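Local coordinates for protein STE5 (Saccharomyces cerevisiae, PDB 3FZE) that serves as a scaffold in yeast mating-pheromone signalling, its minimal scaffold domain cocatalysing phosphorylation of the MAP kinase Fus3 by Ste7, at residues P17-I22 against I107-G112; T48-R53 against Y179-S184. All coordinates share one frame; numbering follows the deposited sequence.

Contact 1: P17-I22 against I107-G112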
loop_
_atom_site.group_PDB
_atom_site.type_symbol
_atom_site.label_atom_id
_atom_site.label_comp_id
_atom_site.label_asym_id
_atom_site.label_seq_id
_atom_site.Cartn_x
_atom_site.Cartn_y
_atom_site.Cartn_z
ATOM N N PRO A 17 8.266 -7.749 -10.549
ATOM C CA PRO A 17 9.059 -6.876 -9.677
ATOM C C PRO A 17 9.980 -7.691 -8.774
ATOM O O PRO A 17 9.600 -8.783 -8.367
ATOM C CB PRO A 17 8.000 -6.164 -8.823
ATOM C CG PRO A 17 6.766 -6.999 -8.943
ATOM C CD PRO A 17 6.821 -7.672 -10.275
ATOM N N ASP A 18 11.164 -7.163 -8.480
ATOM C CA ASP A 18 12.114 -7.781 -7.554
ATOM C C ASP A 18 11.707 -7.559 -6.104
ATOM O O ASP A 18 12.144 -8.283 -5.196
ATOM C CB ASP A 18 13.502 -7.170 -7.767
ATOM C CG ASP A 18 14.051 -7.446 -9.158
ATOM O OD1 ASP A 18 14.078 -8.631 -9.566
ATOM O OD2 ASP A 18 14.448 -6.475 -9.843
ATOM N N ASN A 19 10.892 -6.528 -5.902
ATOM C CA ASN A 19 10.459 -6.107 -4.574
ATOM C C ASN A 19 9.242 -5.193 -4.687
ATOM O O ASN A 19 8.941 -4.662 -5.767
ATOM C CB ASN A 19 11.601 -5.377 -3.840
ATOM C CG ASN A 19 11.398 -5.329 -2.335
ATOM O OD1 ASN A 19 10.630 -6.112 -1.784
ATOM N ND2 ASN A 19 12.097 -4.412 -1.662
ATOM N N LEU A 20 8.528 -5.020 -3.574
ATOM C CA LEU A 20 7.406 -4.100 -3.524
ATOM C C LEU A 20 7.577 -3.119 -2.387
ATOM O O LEU A 20 8.166 -3.446 -1.348
ATOM C CB LEU A 20 6.098 -4.846 -3.270
ATOM C CG LEU A 20 5.673 -5.894 -4.287
ATOM C CD1 LEU A 20 4.390 -6.562 -3.819
ATOM C CD2 LEU A 20 5.483 -5.257 -5.651
ATOM N N ALA A 21 7.025 -1.928 -2.587
ATOM C CA ALA A 21 6.804 -0.969 -1.513
ATOM C C ALA A 21 5.303 -0.777 -1.402
ATOM O O ALA A 21 4.654 -0.376 -2.369
ATOM C CB ALA A 21 7.471 0.353 -1.839
ATOM N N ILE A 22 4.762 -1.080 -0.224
ATOM C CA ILE A 22 3.330 -0.981 0.027
ATOM C C ILE A 22 3.028 0.288 0.815
ATOM O O ILE A 22 3.471 0.435 1.951
ATOM C CB ILE A 22 2.818 -2.201 0.842
ATOM C CG1 ILE A 22 3.371 -3.517 0.277
ATOM C CG2 ILE A 22 1.301 -2.218 0.869
ATOM C CD1 ILE A 22 2.786 -3.915 -1.078
ATOM N N ILE A 107 17.560 3.750 -6.219
ATOM C CA ILE A 107 16.940 2.438 -6.405
ATOM C C ILE A 107 17.692 1.602 -7.439
ATOM O O ILE A 107 18.057 2.105 -8.497
ATOM C CB ILE A 107 15.467 2.600 -6.852
ATOM C CG1 ILE A 107 14.674 3.346 -5.777
ATOM C CG2 ILE A 107 14.851 1.244 -7.209
ATOM C CD1 ILE A 107 13.430 4.042 -6.300
ATOM N N HIS A 108 17.914 0.326 -7.134
ATOM C CA HIS A 108 18.706 -0.543 -8.000
ATOM C C HIS A 108 18.024 -1.862 -8.361
ATOM O O HIS A 108 18.689 -2.855 -8.654
ATOM C CB HIS A 108 20.069 -0.821 -7.369
ATOM C CG HIS A 108 20.865 0.416 -7.099
ATOM N ND1 HIS A 108 21.349 1.220 -8.108
ATOM C CD2 HIS A 108 21.271 0.978 -5.939
ATOM C CE1 HIS A 108 22.010 2.233 -7.579
ATOM N NE2 HIS A 108 21.981 2.111 -6.264
ATOM N N GLU A 109 16.697 -1.868 -8.350
ATOM C CA GLU A 109 15.946 -3.064 -8.711
ATOM C C GLU A 109 14.614 -2.634 -9.297
ATOM O O GLU A 109 14.269 -1.456 -9.261
ATOM C CB GLU A 109 15.712 -3.928 -7.472
ATOM C CG GLU A 109 14.896 -3.233 -6.414
ATOM C CD GLU A 109 14.737 -4.059 -5.157
ATOM O OE1 GLU A 109 14.881 -5.297 -5.232
ATOM O OE2 GLU A 109 14.471 -3.460 -4.101
ATOM N N HIS A 110 13.868 -3.585 -9.844
ATOM C CA HIS A 110 12.535 -3.286 -10.342
ATOM C C HIS A 110 11.570 -3.299 -9.167
ATOM O O HIS A 110 11.188 -4.356 -8.671
ATOM C CB HIS A 110 12.111 -4.296 -11.409
ATOM C CG HIS A 110 13.023 -4.335 -12.592
ATOM N ND1 HIS A 110 13.006 -3.369 -13.578
ATOM C CD2 HIS A 110 13.987 -5.216 -12.948
ATOM C CE1 HIS A 110 13.917 -3.656 -14.488
ATOM N NE2 HIS A 110 14.527 -4.772 -14.130
ATOM N N LEU A 111 11.199 -2.106 -8.725
ATOM C CA LEU A 111 10.365 -1.937 -7.550
ATOM C C LEU A 111 8.918 -1.679 -7.939
ATOM O O LEU A 111 8.618 -0.721 -8.650
ATOM C CB LEU A 111 10.912 -0.773 -6.721
ATOM C CG LEU A 111 10.253 -0.420 -5.393
ATOM C CD1 LEU A 111 10.251 -1.621 -4.466
ATOM C CD2 LEU A 111 11.002 0.763 -4.771
ATOM N N GLY A 112 8.022 -2.550 -7.482
ATOM C CA GLY A 112 6.597 -2.342 -7.663
ATOM C C GLY A 112 6.049 -1.483 -6.538
ATOM O O GLY A 112 6.332 -1.731 -5.370
#

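Contact 2: T48-R53 against Y179-S184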
loop_
_atom_site.group_PDB
_atom_site.type_symbol
_atom_site.label_atom_id
_atom_site.label_comp_id
_atom_site.label_asym_id
_atom_site.label_seq_id
_atom_site.Cartn_x
_atom_site.Cartn_y
_atom_site.Cartn_z
ATOM N N THR A 48 5.913 -11.127 2.648
ATOM C CA THR A 48 7.336 -11.339 2.935
ATOM C C THR A 48 7.828 -12.749 2.605
ATOM O O THR A 48 9.029 -12.958 2.486
ATOM C CB THR A 48 7.729 -11.017 4.391
ATOM O OG1 THR A 48 7.060 -11.919 5.284
ATOM C CG2 THR A 48 7.409 -9.566 4.741
ATOM N N ILE A 49 6.917 -13.711 2.460
ATOM C CA ILE A 49 7.311 -15.054 2.029
ATOM C C ILE A 49 7.968 -14.969 0.647
ATOM O O ILE A 49 8.941 -15.668 0.364
ATOM C CB ILE A 49 6.099 -16.009 1.959
ATOM C CG1 ILE A 49 5.524 -16.247 3.361
ATOM C CG2 ILE A 49 6.470 -17.328 1.279
ATOM C CD1 ILE A 49 4.173 -16.922 3.335
ATOM N N LYS A 50 7.438 -14.084 -0.195
ATOM C CA LYS A 50 7.975 -13.867 -1.541
ATOM C C LYS A 50 9.014 -12.742 -1.608
ATOM O O LYS A 50 9.990 -12.829 -2.367
ATOM C CB LYS A 50 6.846 -13.570 -2.530
ATOM C CG LYS A 50 7.342 -13.419 -3.965
ATOM C CD LYS A 50 6.220 -13.540 -4.986
ATOM C CE LYS A 50 6.730 -13.295 -6.405
ATOM N NZ LYS A 50 7.431 -14.486 -6.963
ATOM N N PHE A 51 8.787 -11.698 -0.820
ATOM C CA PHE A 51 9.601 -10.485 -0.844
ATOM C C PHE A 51 10.187 -10.222 0.538
ATOM O O PHE A 51 9.607 -9.489 1.326
ATOM C CB PHE A 51 8.733 -9.278 -1.256
ATOM C CG PHE A 51 8.114 -9.410 -2.627
ATOM C CD1 PHE A 51 8.901 -9.332 -3.769
ATOM C CD2 PHE A 51 6.750 -9.610 -2.776
ATOM C CE1 PHE A 51 8.340 -9.451 -5.036
ATOM C CE2 PHE A 51 6.177 -9.718 -4.045
ATOM C CZ PHE A 51 6.968 -9.643 -5.169
ATOM N N ALA A 52 11.339 -10.818 0.839
ATOM C CA ALA A 52 11.947 -10.656 2.157
ATOM C C ALA A 52 12.256 -9.185 2.473
ATOM O O ALA A 52 12.213 -8.759 3.632
ATOM C CB ALA A 52 13.213 -11.499 2.263
ATOM N N ARG A 53 12.580 -8.420 1.439
ATOM C CA ARG A 53 12.920 -7.007 1.610
ATOM C C ARG A 53 11.706 -6.086 1.429
ATOM O O ARG A 53 11.842 -4.885 1.197
ATOM C CB ARG A 53 14.065 -6.629 0.668
ATOM C CG ARG A 53 15.294 -7.514 0.908
ATOM C CD ARG A 53 16.414 -7.240 -0.070
ATOM N NE ARG A 53 16.030 -7.691 -1.392
ATOM C CZ ARG A 53 15.582 -6.892 -2.348
ATOM N NH1 ARG A 53 15.498 -5.588 -2.126
ATOM N NH2 ARG A 53 15.228 -7.399 -3.522
ATOM N N TYR A 179 -3.047 -13.306 -3.156
ATOM C CA TYR A 179 -3.364 -14.525 -3.883
ATOM C C TYR A 179 -2.814 -14.503 -5.305
ATOM O O TYR A 179 -2.443 -15.547 -5.834
ATOM C CB TYR A 179 -4.868 -14.834 -3.840
ATOM C CG TYR A 179 -5.262 -15.566 -2.579
ATOM C CD1 TYR A 179 -5.240 -14.911 -1.339
ATOM C CD2 TYR A 179 -5.609 -16.902 -2.611
ATOM C CE1 TYR A 179 -5.573 -15.586 -0.179
ATOM C CE2 TYR A 179 -5.953 -17.587 -1.457
ATOM C CZ TYR A 179 -5.921 -16.921 -0.241
ATOM O OH TYR A 179 -6.267 -17.617 0.900
ATOM N N SER A 180 -2.751 -13.323 -5.916
ATOM C CA SER A 180 -2.185 -13.213 -7.262
ATOM C C SER A 180 -0.725 -13.658 -7.266
ATOM O O SER A 180 -0.218 -14.147 -8.277
ATOM C CB SER A 180 -2.304 -11.787 -7.802
ATOM O OG SER A 180 -3.655 -11.438 -8.051
ATOM N N PHE A 181 -0.057 -13.506 -6.126
ATOM C CA PHE A 181 1.324 -13.980 -5.984
ATOM C C PHE A 181 1.436 -15.414 -5.441
ATOM O O PHE A 181 2.538 -15.904 -5.193
ATOM C CB PHE A 181 2.139 -13.004 -5.122
ATOM C CG PHE A 181 2.465 -11.717 -5.818
ATOM C CD1 PHE A 181 3.477 -11.666 -6.766
ATOM C CD2 PHE A 181 1.764 -10.559 -5.534
ATOM C CE1 PHE A 181 3.783 -10.488 -7.413
ATOM C CE2 PHE A 181 2.064 -9.374 -6.184
ATOM C CZ PHE A 181 3.076 -9.337 -7.122
ATOM N N GLY A 182 0.300 -16.084 -5.268
ATOM C CA GLY A 182 0.278 -17.449 -4.781
ATOM C C GLY A 182 0.510 -17.578 -3.285
ATOM O O GLY A 182 0.993 -18.604 -2.807
ATOM N N LEU A 183 0.166 -16.535 -2.541
ATOM C CA LEU A 183 0.310 -16.572 -1.093
ATOM C C LEU A 183 -1.056 -16.761 -0.434
ATOM O O LEU A 183 -2.091 -16.582 -1.078
ATOM C CB LEU A 183 0.991 -15.290 -0.600
ATOM C CG LEU A 183 2.335 -15.001 -1.278
ATOM C CD1 LEU A 183 2.770 -13.560 -1.050
ATOM C CD2 LEU A 183 3.412 -15.981 -0.815
ATOM N N SER A 184 -1.056 -17.158 0.838
ATOM C CA SER A 184 -2.282 -17.231 1.633
ATOM C C SER A 184 -1.965 -16.895 3.088
ATOM O O SER A 184 -0.815 -16.621 3.417
ATOM C CB SER A 184 -2.918 -18.618 1.538
ATOM O OG SER A 184 -2.326 -19.512 2.463
HETATM O O HOH W 1 4.640 -15.199 -7.688
#

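Contact 1: P17-I22 against I107-G112
Asp18 grips His110 twice just before two parallel strands begin. Its backbone N donates to His110 O (2.8 Å, bent to 140° at the hydrogen), while its carboxylate OD2 accepts a hydrogen bond from His110 N at 2.9 Å, met on the anti side. With chi1 at -63°, the carboxylate sits beside the residue's own backbone N and thus reaches the same partner; OD2 also lies at the edge of the imidazole, 3.4 Å from His110 CD2. Two residues on, Gly112 takes over: its N donates to Asn19 O and its O accepts one from Ala21 N, both at 2.9 Å, the regular parallel pattern. A CB on Gly112 would clash with Leu20 CD2, which lies 3.7 Å from Gly112 CA. The Glu109 carboxylate lies over Asn19 CB, OE2 at 3.5 Å, and its OE1 forms a salt bridge with Arg53. Cutting Glu109 back to an alanine is likely to leave Arg53 without this charged mate and the Asn19 methylene less covered. In this central parallel pair of a vWA-like sheet, main-chain bonds set the register, and a side-chain carboxylate carries the bonding back ahead of the strand starts, into the loops that lead in.

Contact 2: T48-R53 against Y179-S184
Ile49 and Leu183 mark one of the two nearest backbone approaches, their CA atoms 7.8 Å apart, too wide for main-chain bonding, and no direct hydrogen bond joins 48-53 to 179-184. Each segment starts in the last turn of a helix and runs out into loop. The first leaves a weakly bonded last turn at about Lys50; the second closes in a Schellman motif, where Gly182, at phi 77°, donates its N to Tyr179 O and the chain turns off toward Leu183.

Side chains bridge the gap. Phe51 and Phe181 form a T-shaped pair: the edge of Phe51 points at the face of Phe181, with planes at 84° and centroids 5.5 Å apart. CE2 of Phe51 stands over the middle of the Phe181 ring, 4.2 Å above its plane, while CZ makes the closest atom pair, 4.0 Å from Phe181 CE1. Lys50 runs across the Phe181 side chain nearly perpendicular to it, its CE 3.7 Å from Phe181 CD1 in an oblique approach. With chi1 at -177° Lys50 swings CG away from its own N, and the extended chain carries CD and CE to the Phe181 ring before it bends at chi4; NZ then reaches a water that also meets Phe181 O, through two weak bonds. On the flank, Leu183 CD2 packs against Ile49, 3.9 Å from its CB, the two side chains lying alongside and running opposite ways.

The contact therefore ties the C-terminal end of helix 35-50 to that of helix 170-180 through apolar groups and one aromatic pair. Phe51 also lies on Asn19 and Leu20 of strand 19-26, while Ser180 packs on Ile9 and Leu10 of helix 2-14, with its carbonyl taken by Lys13.

Overall arrangement
The two contacts, centres 13 Å apart, meet directly through the segments 17-22 and 48-53, and through Glu109. Arg53 is the join: its NH2 lies 2.7 Å from Glu109 OE1 in a salt bridge, and its O is 2.9 Å from Asn19 ND2, a probable hydrogen bond. Phe51 adds packing, its CE1 3.6 Å from Pro17 O. Thus the loop leaving helix 35-50 touches both partners of contact 1, while the end of that helix and Phe51 face 179-184 in contact 2. Contact 1 joins two neighbouring strands where they begin; contact 2 joins two helix ends, and Phe51 and Arg53 connect the two in this vWA-like, Fus3-binding domain.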